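Side-chain contacts in phosphinothricin N-acetyltransferase (Brucella ovis, PDB 5DWM), which binds acetyl-CoA and probably transfers its acetyl group to an amino group of a small acceptor such as phosphinothricin: residues 95-98 with 99-102; 103-106 with 107-111; 65-69 with 70-74. One frame throughout, in Å; residues are numbered along the deposited sequence.

Interaction 1. Residues 95-98 with 99-102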
ATOM      1  N   TYR A  95      -3.343  15.823   8.785  1.00 14.42           N
ATOM      2  CA  TYR A  95      -3.211  15.847  10.236  1.00 14.23           C
ATOM      3  C   TYR A  95      -3.542  17.231  10.763  1.00 14.87           C
ATOM      4  O   TYR A  95      -3.127  18.238  10.182  1.00 17.38           O
ATOM      5  CB  TYR A  95      -1.799  15.451  10.684  1.00 15.76           C
ATOM      6  CG  TYR A  95      -1.564  13.966  10.542  1.00 16.21           C
ATOM      7  CD1 TYR A  95      -1.988  13.085  11.527  1.00 17.80           C
ATOM      8  CD2 TYR A  95      -0.944  13.443   9.417  1.00 17.66           C
ATOM      9  CE1 TYR A  95      -1.784  11.724  11.407  1.00 19.29           C
ATOM     10  CE2 TYR A  95      -0.736  12.073   9.285  1.00 19.46           C
ATOM     11  CZ  TYR A  95      -1.159  11.220  10.284  1.00 19.19           C
ATOM     12  OH  TYR A  95      -0.958   9.862  10.164  1.00 22.24           O
ATOM     13  N   ILE A  96      -4.266  17.270  11.880  1.00 15.67           N
ATOM     14  CA  ILE A  96      -4.748  18.507  12.474  1.00 15.82           C
ATOM     15  C   ILE A  96      -4.189  18.625  13.889  1.00 16.21           C
ATOM     16  O   ILE A  96      -4.066  17.621  14.604  1.00 16.64           O
ATOM     17  CB  ILE A  96      -6.292  18.534  12.487  1.00 18.14           C
ATOM     18  CG1 ILE A  96      -6.857  18.271  11.083  1.00 20.55           C
ATOM     19  CG2 ILE A  96      -6.808  19.856  13.025  1.00 19.07           C
ATOM     20  CD1 ILE A  96      -6.543  19.342  10.059  1.00 22.86           C
ATOM     21  N   ALA A  97      -3.840  19.849  14.283  1.00 16.45           N
ATOM     22  CA  ALA A  97      -3.407  20.098  15.657  1.00 17.52           C
ATOM     23  C   ALA A  97      -4.518  19.715  16.633  1.00 19.42           C
ATOM     24  O   ALA A  97      -5.701  19.943  16.347  1.00 19.88           O
ATOM     25  CB  ALA A  97      -3.049  21.575  15.850  1.00 17.68           C
ATOM     26  N   PRO A  98      -4.181  19.139  17.792  1.00 22.97           N
ATOM     27  CA  PRO A  98      -5.239  18.703  18.719  1.00 25.70           C
ATOM     28  C   PRO A  98      -6.194  19.808  19.118  1.00 27.87           C
ATOM     29  O   PRO A  98      -7.407  19.577  19.196  1.00 29.11           O
ATOM     30  CB  PRO A  98      -4.447  18.173  19.924  1.00 26.61           C
ATOM     31  CG  PRO A  98      -3.146  17.747  19.348  1.00 27.26           C
ATOM     32  CD  PRO A  98      -2.842  18.752  18.267  1.00 24.53           C
ATOM     33  N   ASP A  99      -5.691  21.012  19.355  1.00 28.54           N
ATOM     34  CA  ASP A  99      -6.571  22.091  19.782  1.00 30.06           C
ATOM     35  C   ASP A  99      -7.330  22.740  18.632  1.00 28.35           C
ATOM     36  O   ASP A  99      -8.095  23.680  18.868  1.00 29.95           O
ATOM     37  CB  ASP A  99      -5.792  23.133  20.587  1.00 34.37           C
ATOM     38  CG  ASP A  99      -4.607  23.691  19.835  1.00 39.16           C
ATOM     39  OD1 ASP A  99      -4.075  22.999  18.938  1.00 41.19           O
ATOM     40  OD2 ASP A  99      -4.197  24.829  20.153  1.00 41.97           O
ATOM     41  N   ALA A 100      -7.153  22.257  17.404  1.00 25.19           N
ATOM     42  CA  ALA A 100      -7.862  22.787  16.250  1.00 25.35           C
ATOM     43  C   ALA A 100      -8.884  21.808  15.687  1.00 25.78           C
ATOM     44  O   ALA A 100      -9.471  22.074  14.636  1.00 26.00           O
ATOM     45  CB  ALA A 100      -6.875  23.219  15.161  1.00 25.96           C
ATOM     46  N   LYS A 101      -9.111  20.683  16.357  1.00 26.62           N
ATOM     47  CA  LYS A 101     -10.024  19.685  15.823  1.00 29.48           C
ATOM     48  C   LYS A 101     -11.476  20.119  16.015  1.00 29.61           C
ATOM     49  O   LYS A 101     -11.810  20.882  16.927  1.00 30.37           O
ATOM     50  CB  LYS A 101      -9.749  18.316  16.446  1.00 31.54           C
ATOM     51  CG  LYS A 101      -8.442  17.706  15.932  1.00 33.56           C
ATOM     52  CD  LYS A 101      -8.049  16.440  16.668  1.00 35.66           C
ATOM     53  CE  LYS A 101      -6.754  15.867  16.097  1.00 36.37           C
ATOM     54  NZ  LYS A 101      -6.309  14.658  16.837  1.00 37.57           N
ATOM     55  N   GLY A 102     -12.337  19.647  15.118  1.00 29.54           N
ATOM     56  CA  GLY A 102     -13.736  20.017  15.152  1.00 29.03           C
ATOM     57  C   GLY A 102     -14.045  21.393  14.611  1.00 28.44           C
ATOM     58  O   GLY A 102     -15.159  21.885  14.811  1.00 30.24           O
TER
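The apolar part of this contact starts with the methyl CG2 of Ile96, which lies 4.0 Å from CB of Ala100 and comes close to the carbonyl of the same residue. With chi1 at -53°, CG2 stands opposite the backbone N, and this turns the methyl to the returning chain while the other branch, ending in CD1, runs elsewhere. Ala97 also faces Ala100, and the two CB methyls meet at 4.2 Å.

Among the polar contacts, Ala100 N donates a hydrogen bond to Ala97 O at 2.9 Å, the i to i+3 bond of a short 3-10 turn. Lys101 N gives Pro98 O a weak hydrogen bond of 3.5 Å.

Lys101 makes its contact through methylene groups. From CG onward the chain is extended and passes back alongside the turn, bringing CE to 3.5 Å from Ile96 O. Asp99 OD1 rests 3.6 Å from CB of Ala97, and the carboxylate forms a salt bridge to Arg70 through OD2.

Ile96 and Gly102 belong to the acetyl-CoA site, although no cofactor is bound to this chain. The turn leads from strand 89-96 towards helix 105-119, on which the other branch of Ile96 packs; Ala97 and Pro98 touch helix 20-33, and Ala97 makes a backbone hydrogen bond with Leu72 of the adjoining strand 70-79.

Interaction 2. Residues 103-106 with 107-111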
ATOM      1  N   GLN A 103     -13.101  22.027  13.916  1.00 25.39           N
ATOM      2  CA  GLN A 103     -13.274  23.385  13.422  1.00 23.92           C
ATOM      3  C   GLN A 103     -13.354  23.452  11.903  1.00 21.75           C
ATOM      4  O   GLN A 103     -13.264  24.547  11.333  1.00 22.98           O
ATOM      5  CB  GLN A 103     -12.155  24.284  13.947  1.00 26.79           C
ATOM      6  CG  GLN A 103     -12.129  24.392  15.463  1.00 29.76           C
ATOM      7  CD  GLN A 103     -11.004  25.275  15.968  1.00 33.06           C
ATOM      8  OE1 GLN A 103     -10.494  26.133  15.243  1.00 34.79           O
ATOM      9  NE2 GLN A 103     -10.607  25.064  17.213  1.00 33.95           N
ATOM     10  N   GLY A 104     -13.528  22.314  11.235  1.00 19.48           N
ATOM     11  CA  GLY A 104     -13.648  22.292   9.790  1.00 19.49           C
ATOM     12  C   GLY A 104     -12.351  22.472   9.037  1.00 17.80           C
ATOM     13  O   GLY A 104     -12.383  22.687   7.818  1.00 18.31           O
ATOM     14  N   ILE A 105     -11.211  22.378   9.724  1.00 17.08           N
ATOM     15  CA  ILE A 105      -9.910  22.599   9.094  0.63 17.73           C
ATOM     16  C   ILE A 105      -9.583  21.476   8.122  1.00 17.21           C
ATOM     17  O   ILE A 105      -9.029  21.706   7.038  1.00 18.78           O
ATOM     18  CB  ILE A 105      -8.825  22.714  10.181  0.63 19.09           C
ATOM     19  CG1 ILE A 105      -9.208  23.779  11.201  0.63 21.37           C
ATOM     20  CG2 ILE A 105      -7.475  23.024   9.559  0.63 20.56           C
ATOM     21  CD1 ILE A 105      -9.537  25.083  10.570  0.63 21.63           C
ATOM     22  N   GLY A 106      -9.897  20.237   8.508  1.00 16.85           N
ATOM     23  CA  GLY A 106      -9.658  19.113   7.622  1.00 17.69           C
ATOM     24  C   GLY A 106     -10.377  19.266   6.298  1.00 18.44           C
ATOM     25  O   GLY A 106      -9.815  18.983   5.237  1.00 18.50           O
ATOM     26  N   LYS A 107     -11.622  19.747   6.335  1.00 17.61           N
ATOM     27  CA  LYS A 107     -12.371  19.918   5.094  0.56 18.50           C
ATOM     28  C   LYS A 107     -11.751  20.993   4.211  1.00 18.36           C
ATOM     29  O   LYS A 107     -11.671  20.825   2.989  1.00 19.33           O
ATOM     30  CB  LYS A 107     -13.833  20.243   5.399  0.56 19.39           C
ATOM     31  CG  LYS A 107     -14.612  19.083   5.974  0.56 20.29           C
ATOM     32  CD  LYS A 107     -16.037  19.464   6.307  0.56 20.98           C
ATOM     33  CE  LYS A 107     -16.121  20.232   7.623  0.56 21.53           C
ATOM     34  NZ  LYS A 107     -17.533  20.504   8.024  0.56 22.09           N
ATOM     35  N   LEU A 108     -11.317  22.112   4.807  1.00 17.90           N
ATOM     36  CA  LEU A 108     -10.663  23.148   4.010  1.00 18.13           C
ATOM     37  C   LEU A 108      -9.411  22.609   3.341  1.00 19.64           C
ATOM     38  O   LEU A 108      -9.169  22.874   2.157  1.00 20.61           O
ATOM     39  CB  LEU A 108     -10.295  24.352   4.878  1.00 19.81           C
ATOM     40  CG  LEU A 108     -11.413  25.226   5.407  1.00 20.99           C
ATOM     41  CD1 LEU A 108     -10.802  26.312   6.296  1.00 22.62           C
ATOM     42  CD2 LEU A 108     -12.211  25.830   4.246  1.00 22.23           C
ATOM     43  N   LEU A 109      -8.610  21.841   4.086  1.00 18.37           N
ATOM     44  CA  LEU A 109      -7.372  21.297   3.544  1.00 17.99           C
ATOM     45  C   LEU A 109      -7.657  20.295   2.437  1.00 18.64           C
ATOM     46  O   LEU A 109      -7.031  20.339   1.374  1.00 19.65           O
ATOM     47  CB  LEU A 109      -6.563  20.624   4.660  1.00 17.02           C
ATOM     48  CG  LEU A 109      -5.734  21.569   5.520  1.00 17.17           C
ATOM     49  CD1 LEU A 109      -5.244  20.877   6.782  1.00 17.48           C
ATOM     50  CD2 LEU A 109      -4.570  22.118   4.732  1.00 18.78           C
ATOM     51  N   LEU A 110      -8.585  19.367   2.683  1.00 17.42           N
ATOM     52  CA  LEU A 110      -8.822  18.294   1.722  1.00 18.31           C
ATOM     53  C   LEU A 110      -9.480  18.826   0.456  1.00 18.51           C
ATOM     54  O   LEU A 110      -9.146  18.385  -0.649  1.00 18.16           O
ATOM     55  CB  LEU A 110      -9.648  17.176   2.362  1.00 18.72           C
ATOM     56  CG  LEU A 110      -9.935  15.920   1.539  1.00 20.57           C
ATOM     57  CD1 LEU A 110      -8.650  15.319   0.957  1.00 21.15           C
ATOM     58  CD2 LEU A 110     -10.672  14.892   2.393  1.00 20.41           C
ATOM     59  N   ARG A 111     -10.393  19.795   0.590  1.00 19.07           N
ATOM     60  CA  ARG A 111     -10.971  20.400  -0.603  1.00 22.08           C
ATOM     61  C   ARG A 111      -9.886  20.987  -1.497  1.00 21.37           C
ATOM     62  O   ARG A 111      -9.892  20.776  -2.718  1.00 20.92           O
ATOM     63  CB  ARG A 111     -12.005  21.461  -0.222  1.00 25.94           C
ATOM     64  CG  ARG A 111     -12.550  22.200  -1.426  1.00 34.83           C
ATOM     65  CD  ARG A 111     -13.854  22.911  -1.116  1.00 42.77           C
ATOM     66  NE  ARG A 111     -14.910  21.967  -0.765  1.00 49.99           N
ATOM     67  CZ  ARG A 111     -15.500  21.913   0.424  1.00 55.26           C
ATOM     68  NH1 ARG A 111     -15.145  22.762   1.381  1.00 57.28           N
ATOM     69  NH2 ARG A 111     -16.452  21.018   0.653  1.00 56.70           N
TER
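Gly104, Ile105 and Gly106 meet Leu108, Leu109 and Leu110 in an i to i+4 contact that forms the opening turns of helix 105-119, the helix of the beta-alpha-beta unit between strands 89-96 and 124-129. Three backbone hydrogen bonds carry it: Leu108 N to Gly104 O at 3.2 Å, Leu109 N to Ile105 O at 3.0 Å and Leu110 N to Gly106 O at 2.9 Å. Gly104 occupies the N-cap, and its positive phi of 76° is readily adopted by a residue without a side chain.

The run from Lys101 to Gly106 corresponds to the acetyl-CoA-binding Q/R-x-x-G-x-G/A signature of the GNAT fold, with lysine where glutamine or arginine is usual. Gln103, Gly104, Gly106 and Lys107 are acetyl-CoA-binding residues. In this family the amide groups at this helix end typically receive the pyrophosphate, and the positive end of the helix dipole would add to the attraction.

Side chains add a second layer. Ile105 is modelled in two conformers; in the one described, CG2 lies 4.2 Å from CD1 of Leu109, the two side chains at a slant to each other, a contact that is less certain for that reason. Both residues face the sheet, against Ile96 and Ala65. Leu108 brings CG to 3.6 Å from Gly104 O. Lys107 is also modelled twice; the conformer described bends at chi3 (-79°) and curls back, so that CE lies 3.9 Å from CA of Gly104, again with less certainty. CB of Leu110 sits 3.4 Å from Gly106 O, while the rest of its side chain reaches Ile94 of strand 89-96 and Leu141 of helix 136-144.

Interaction 3. Residues 65-69 with 70-74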
ATOM      1  N   ALA A  65      -2.819  24.840   6.825  1.00 17.15           N
ATOM      2  CA  ALA A  65      -3.890  25.736   7.237  1.00 17.98           C
ATOM      3  C   ALA A  65      -3.336  26.640   8.324  1.00 20.03           C
ATOM      4  O   ALA A  65      -2.775  26.152   9.309  1.00 20.01           O
ATOM      5  CB  ALA A  65      -5.074  24.943   7.786  1.00 18.78           C
ATOM      6  N   GLU A  66      -3.486  27.950   8.145  1.00 21.62           N
ATOM      7  CA  GLU A  66      -2.931  28.931   9.067  0.50 23.36           C
ATOM      8  C   GLU A  66      -4.033  29.857   9.556  1.00 24.87           C
ATOM      9  O   GLU A  66      -4.846  30.338   8.760  1.00 25.40           O
ATOM     10  CB  GLU A  66      -1.832  29.761   8.392  0.50 25.05           C
ATOM     11  CG  GLU A  66      -1.279  30.869   9.275  0.50 26.26           C
ATOM     12  CD  GLU A  66      -0.246  31.720   8.568  0.50 27.79           C
ATOM     13  OE1 GLU A  66       0.358  31.236   7.588  0.50 29.70           O
ATOM     14  OE2 GLU A  66      -0.041  32.878   8.989  0.50 28.21           O
ATOM     15  N   ALA A  67      -4.057  30.099  10.866  1.00 25.34           N
ATOM     16  CA  ALA A  67      -4.974  31.055  11.472  1.00 27.17           C
ATOM     17  C   ALA A  67      -4.273  31.692  12.661  1.00 30.80           C
ATOM     18  O   ALA A  67      -3.636  30.996  13.457  1.00 30.25           O
ATOM     19  CB  ALA A  67      -6.278  30.378  11.920  1.00 28.86           C
ATOM     20  N   ASP A  68      -4.397  33.017  12.769  1.00 33.41           N
ATOM     21  CA  ASP A  68      -3.716  33.794  13.808  1.00 36.78           C
ATOM     22  C   ASP A  68      -2.214  33.514  13.827  1.00 35.38           C
ATOM     23  O   ASP A  68      -1.586  33.427  14.883  1.00 36.28           O
ATOM     24  CB  ASP A  68      -4.351  33.589  15.186  1.00 40.37           C
ATOM     25  CG  ASP A  68      -4.008  34.708  16.159  1.00 45.22           C
ATOM     26  OD1 ASP A  68      -3.706  35.831  15.697  1.00 46.83           O
ATOM     27  OD2 ASP A  68      -4.041  34.466  17.385  1.00 46.88           O
ATOM     28  N   GLY A  69      -1.631  33.364  12.641  1.00 33.97           N
ATOM     29  CA  GLY A  69      -0.210  33.121  12.528  1.00 32.98           C
ATOM     30  C   GLY A  69       0.260  31.731  12.904  1.00 32.32           C
ATOM     31  O   GLY A  69       1.462  31.468  12.804  1.00 33.95           O
ATOM     32  N   ARG A  70      -0.637  30.840  13.335  1.00 28.56           N
ATOM     33  CA  ARG A  70      -0.294  29.481  13.732  1.00 28.95           C
ATOM     34  C   ARG A  70      -0.697  28.517  12.627  1.00 23.99           C
ATOM     35  O   ARG A  70      -1.784  28.637  12.059  1.00 24.64           O
ATOM     36  CB  ARG A  70      -1.091  29.070  14.971  1.00 33.95           C
ATOM     37  CG  ARG A  70      -0.531  29.481  16.310  1.00 40.28           C
ATOM     38  CD  ARG A  70      -1.375  28.847  17.415  1.00 44.23           C
ATOM     39  NE  ARG A  70      -1.535  27.404  17.224  1.00 46.77           N
ATOM     40  CZ  ARG A  70      -2.426  26.655  17.871  1.00 48.81           C
ATOM     41  NH1 ARG A  70      -3.245  27.212  18.750  1.00 49.89           N
ATOM     42  NH2 ARG A  70      -2.503  25.348  17.637  1.00 49.06           N
ATOM     43  N   VAL A  71       0.158  27.534  12.350  1.00 22.35           N
ATOM     44  CA  VAL A  71      -0.231  26.421  11.489  1.00 21.49           C
ATOM     45  C   VAL A  71      -1.076  25.450  12.306  1.00 21.59           C
ATOM     46  O   VAL A  71      -0.624  24.936  13.336  1.00 21.53           O
ATOM     47  CB  VAL A  71       0.996  25.727  10.888  1.00 22.30           C
ATOM     48  CG1 VAL A  71       0.624  24.336  10.351  1.00 21.80           C
ATOM     49  CG2 VAL A  71       1.584  26.599   9.790  1.00 24.59           C
ATOM     50  N   LEU A  72      -2.305  25.208  11.852  1.00 20.47           N
ATOM     51  CA  LEU A  72      -3.261  24.384  12.578  1.00 20.01           C
ATOM     52  C   LEU A  72      -3.405  22.984  12.002  1.00 17.94           C
ATOM     53  O   LEU A  72      -4.024  22.124  12.644  1.00 18.88           O
ATOM     54  CB  LEU A  72      -4.638  25.053  12.589  1.00 22.99           C
ATOM     55  CG  LEU A  72      -4.676  26.461  13.187  1.00 27.22           C
ATOM     56  CD1 LEU A  72      -6.096  26.956  13.231  1.00 28.49           C
ATOM     57  CD2 LEU A  72      -4.070  26.449  14.575  1.00 29.85           C
ATOM     58  N   GLY A  73      -2.871  22.735  10.815  1.00 17.12           N
ATOM     59  CA  GLY A  73      -2.973  21.421  10.206  1.00 17.63           C
ATOM     60  C   GLY A  73      -2.253  21.446   8.881  1.00 15.87           C
ATOM     61  O   GLY A  73      -1.872  22.507   8.379  1.00 16.58           O
ATOM     62  N   TYR A  74      -2.056  20.255   8.322  1.00 14.77           N
ATOM     63  CA  TYR A  74      -1.370  20.136   7.048  1.00 14.79           C
ATOM     64  C   TYR A  74      -1.929  18.947   6.279  1.00 15.12           C
ATOM     65  O   TYR A  74      -2.557  18.048   6.845  1.00 15.49           O
ATOM     66  CB  TYR A  74       0.156  20.028   7.215  1.00 15.13           C
ATOM     67  CG  TYR A  74       0.621  18.759   7.897  1.00 13.92           C
ATOM     68  CD1 TYR A  74       0.724  18.693   9.277  1.00 14.70           C
ATOM     69  CD2 TYR A  74       0.959  17.627   7.159  1.00 14.91           C
ATOM     70  CE1 TYR A  74       1.152  17.544   9.912  1.00 15.59           C
ATOM     71  CE2 TYR A  74       1.390  16.462   7.782  1.00 15.44           C
ATOM     72  CZ  TYR A  74       1.481  16.427   9.166  1.00 15.70           C
ATOM     73  OH  TYR A  74       1.906  15.279   9.805  1.00 18.18           O
TER
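Arg70 meets Ala67 where the chain reverses, and the two exchange a pair of backbone hydrogen bonds. Arg70 N gives to Ala67 O at 3.0 Å, and Ala67 N gives to Arg70 O at the same length. CB of Arg70 adds a contact of 3.5 Å to Ala67 O. Beyond CB the side chain leaves the turn: CG lies opposite the carbonyl carbon (chi1 -84°), and with a further bend at chi3 the guanidinium comes beside Leu72, whose CD2 lies over one face of the group, 3.5 Å above the guanidinium plane and offset towards the rim. The salt-bridge partner of Arg70 is Asp99.

Ala65 is gripped at both backbone polar atoms. Its O receives Leu72 N at 2.8 Å, and its N gives to Gly73 O at 3.0 Å. Leu72 and Gly73 thus both stand opposite the single residue Ala65. At Leu72 a psi of -12° departs from the extended form, consistent with a beta bulge, and the buried N of Gly73 has no partner in the model.

CD1 of Leu72 also touches CB of Ala67 at 3.7 Å. On the other face Glu66 and Val71 form a non-hydrogen-bonded pair, with CA of Glu66 3.2 Å from Arg70 O in a CA-H...O contact. In the conformer described, one of two modelled, the carboxylate of Glu66 forms a salt bridge with Arg13 of strand 11-14.

Asp68 and Gly69, both with positive phi, fill the corner of a type I' turn, the classic two-residue connection of a tight beta hairpin, here joining strands 62-67 and 70-79 of the GNAT sheet.

Along the chain interaction 3 comes first, then interaction 1, which runs directly into interaction 2. The centre of interaction 1 lies about 10 Å from the centre of each of the others, whose own centres are about 12 Å apart. Interactions 1 and 3 share the mixed sheet through neighbouring strands 89-96 and 70-79, and are tied by the salt bridge of Arg70 with Asp99. Helix 105-119 of interaction 2 packs on both: Ile105 CG2, in one of its two conformers, lies 3.5 Å from Ala65 CB, and Leu109 CD1 3.8 Å from Ile96 CD1. The strand end and helix start hold acetyl-CoA-binding residues; the hairpin packs beside them.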